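Local coordinates for SusD superfamily protein (Bacteroides vulgatus ATCC 8482, PDB 3JQ0) that probably binds nutrients, most likely glycans, at the cell outer membrane as a member of the SusD family, at residues Q100-G105 with S172-R177. Sequence-based numbering, arbitrary orientation.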
loop_
_atom_site.group_PDB
_atom_site.type_symbol
_atom_site.label_atom_id
_atom_site.label_comp_id
_atom_site.label_asym_id
_atom_site.label_seq_id
_atom_site.Cartn_x
_atom_site.Cartn_y
_atom_site.Cartn_z
ATOM N N GLN A 100 12.457 -17.718 -20.305
ATOM C CA GLN A 100 11.183 -17.480 -20.957
ATOM C C GLN A 100 10.033 -17.585 -19.925
ATOM O O GLN A 100 9.171 -16.685 -19.804
ATOM C CB GLN A 100 10.991 -18.471 -22.104
ATOM C CG GLN A 100 9.726 -18.292 -22.883
ATOM C CD GLN A 100 9.522 -19.378 -23.946
ATOM O OE1 GLN A 100 9.878 -20.558 -23.728
ATOM N NE2 GLN A 100 8.943 -18.994 -25.067
ATOM N N ASN A 101 10.017 -18.667 -19.165
ATOM C CA ASN A 101 8.973 -18.879 -18.163
ATOM C C ASN A 101 8.975 -17.795 -17.102
ATOM O O ASN A 101 7.919 -17.388 -16.633
ATOM C CB ASN A 101 9.108 -20.279 -17.561
ATOM C CG ASN A 101 8.634 -21.384 -18.510
ATOM O OD1 ASN A 101 7.911 -21.135 -19.465
ATOM N ND2 ASN A 101 9.002 -22.629 -18.189
ATOM N N TYR A 102 10.156 -17.389 -16.660
ATOM C CA TYR A 102 10.231 -16.389 -15.610
ATOM C C TYR A 102 9.610 -15.073 -16.102
ATOM O O TYR A 102 8.844 -14.427 -15.393
ATOM C CB TYR A 102 11.668 -16.158 -15.103
ATOM C CG TYR A 102 11.685 -15.644 -13.671
ATOM C CD1 TYR A 102 11.523 -16.525 -12.592
ATOM C CD2 TYR A 102 11.741 -14.280 -13.389
ATOM C CE1 TYR A 102 11.496 -16.095 -11.313
ATOM C CE2 TYR A 102 11.708 -13.827 -12.069
ATOM C CZ TYR A 102 11.572 -14.743 -11.052
ATOM O OH TYR A 102 11.528 -14.290 -9.749
ATOM N N TYR A 103 9.961 -14.665 -17.322
ATOM C CA TYR A 103 9.383 -13.442 -17.873
ATOM C C TYR A 103 7.862 -13.555 -17.999
ATOM O O TYR A 103 7.159 -12.586 -17.705
ATOM C CB TYR A 103 9.949 -13.097 -19.232
ATOM C CG TYR A 103 11.370 -12.589 -19.300
ATOM C CD1 TYR A 103 11.870 -11.681 -18.396
ATOM C CD2 TYR A 103 12.206 -13.000 -20.318
ATOM C CE1 TYR A 103 13.122 -11.203 -18.499
ATOM C CE2 TYR A 103 13.473 -12.556 -20.400
ATOM C CZ TYR A 103 13.952 -11.649 -19.507
ATOM O OH TYR A 103 15.235 -11.118 -19.598
ATOM N N LEU A 104 7.338 -14.700 -18.422
ATOM C CA LEU A 104 5.905 -14.873 -18.542
ATOM C C LEU A 104 5.266 -14.831 -17.151
ATOM O O LEU A 104 4.199 -14.216 -16.994
ATOM C CB LEU A 104 5.573 -16.162 -19.289
ATOM C CG LEU A 104 5.897 -16.155 -20.780
ATOM C CD1 LEU A 104 5.705 -17.537 -21.436
ATOM C CD2 LEU A 104 5.091 -15.108 -21.501
ATOM N N GLY A 105 5.910 -15.449 -16.154
ATOM C CA GLY A 105 5.368 -15.389 -14.796
ATOM C C GLY A 105 5.237 -13.940 -14.365
ATOM O O GLY A 105 4.192 -13.511 -13.822
ATOM N N SER A 172 12.436 -18.676 -6.092
ATOM C CA SER A 172 13.604 -17.844 -5.987
ATOM C C SER A 172 13.251 -16.446 -6.497
ATOM O O SER A 172 12.422 -16.258 -7.387
ATOM C CB SER A 172 14.716 -18.415 -6.877
ATOM O OG SER A 172 14.574 -17.970 -8.261
ATOM N N PHE A 173 13.937 -15.440 -5.987
ATOM C CA PHE A 173 13.815 -14.074 -6.507
ATOM C C PHE A 173 14.908 -13.982 -7.571
ATOM O O PHE A 173 15.946 -13.352 -7.365
ATOM C CB PHE A 173 14.006 -13.046 -5.380
ATOM C CG PHE A 173 12.932 -13.105 -4.324
ATOM C CD1 PHE A 173 11.673 -12.586 -4.577
ATOM C CD2 PHE A 173 13.171 -13.669 -3.076
ATOM C CE1 PHE A 173 10.695 -12.632 -3.623
ATOM C CE2 PHE A 173 12.192 -13.731 -2.143
ATOM C CZ PHE A 173 10.947 -13.187 -2.411
ATOM N N LYS A 174 14.642 -14.600 -8.722
ATOM C CA LYS A 174 15.638 -14.733 -9.775
ATOM C C LYS A 174 16.150 -13.393 -10.252
ATOM O O LYS A 174 17.318 -13.274 -10.577
ATOM C CB LYS A 174 15.068 -15.511 -10.965
ATOM C CG LYS A 174 16.032 -15.714 -12.140
ATOM C CD LYS A 174 15.245 -16.422 -13.265
ATOM C CE LYS A 174 16.021 -16.691 -14.542
ATOM N NZ LYS A 174 15.543 -15.796 -15.650
ATOM N N LEU A 175 15.275 -12.385 -10.294
ATOM C CA LEU A 175 15.647 -11.052 -10.725
ATOM C C LEU A 175 15.593 -10.040 -9.565
ATOM O O LEU A 175 15.581 -8.825 -9.791
ATOM C CB LEU A 175 14.771 -10.612 -11.859
ATOM C CG LEU A 175 14.907 -11.454 -13.128
ATOM C CD1 LEU A 175 13.953 -11.001 -14.184
ATOM C CD2 LEU A 175 16.337 -11.411 -13.711
ATOM N N GLY A 176 15.577 -10.567 -8.344
ATOM C CA GLY A 176 15.549 -9.739 -7.135
ATOM C C GLY A 176 14.138 -9.450 -6.629
ATOM O O GLY A 176 13.151 -9.620 -7.346
ATOM N N ARG A 177 14.085 -8.963 -5.393
ATOM C CA ARG A 177 12.803 -8.650 -4.753
ATOM C C ARG A 177 12.176 -7.395 -5.309
ATOM O O ARG A 177 11.018 -7.131 -4.999
ATOM C CB ARG A 177 12.997 -8.533 -3.245
ATOM C CG ARG A 177 13.447 -9.818 -2.601
ATOM C CD ARG A 177 14.104 -9.584 -1.222
ATOM N NE ARG A 177 14.754 -10.806 -0.765
ATOM C CZ ARG A 177 14.195 -11.747 -0.031
ATOM N NH1 ARG A 177 12.996 -11.605 0.488
ATOM N NH2 ARG A 177 14.893 -12.830 0.278
HETATM O O HOH W 1 9.964 -16.594 -8.389
HETATM O O HOH W 2 12.604 -11.729 -9.104
#
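Y102 reaches from helix 97-122 into the loop between helices 149-167 and 182-199, where its ring packs against K174. The loop folds here as a type I beta turn from F173 to G176, closed by the bond from G176 N to F173 O. Both parts belong to the helical, TPR-related region of this SusD-family protein. The tight part is one face of the Y102 ring. K174 CB lies over it in a CH-pi contact, 3.7 Å from the ring centroid and displaced toward the rim, nearest CZ and CE1. Further along the same side chain, K174 CD comes 3.7 Å from Y102 CG. Ring and lysine chain therefore run alongside in opposite directions. Chi1 of 180° sets K174 CG anti to the backbone N, and the chain stays straight as far as CE. A bend at chi4 (-109°) then places NZ, which makes a weak hydrogen bond to T99 OG1 on the same helix as Y102. F167 meets the Y102 ring edge-to-face.

L175 fits more loosely. Its CD1 approaches Y102 CD2 obliquely at 4.0 Å and lies 4.4 Å from Y103 CE1. The Y103 hydroxyl turns elsewhere, to T13 on helix 9-25. At the outer margin, S172 is exposed and its OG bonds to D170.

The Y102 hydroxyl, beyond the packed ring, is reached by two ordered waters, which link it to the turn backbone. One accepts from Y102 OH and donates to S172 O at 2.7 Å. The other donates to Y102 OH, so the hydroxyl both gives and receives a bond. This second water is held by three bonds: besides Y102 OH, it accepts from L175 N and donates to G176 O at 2.8 Å.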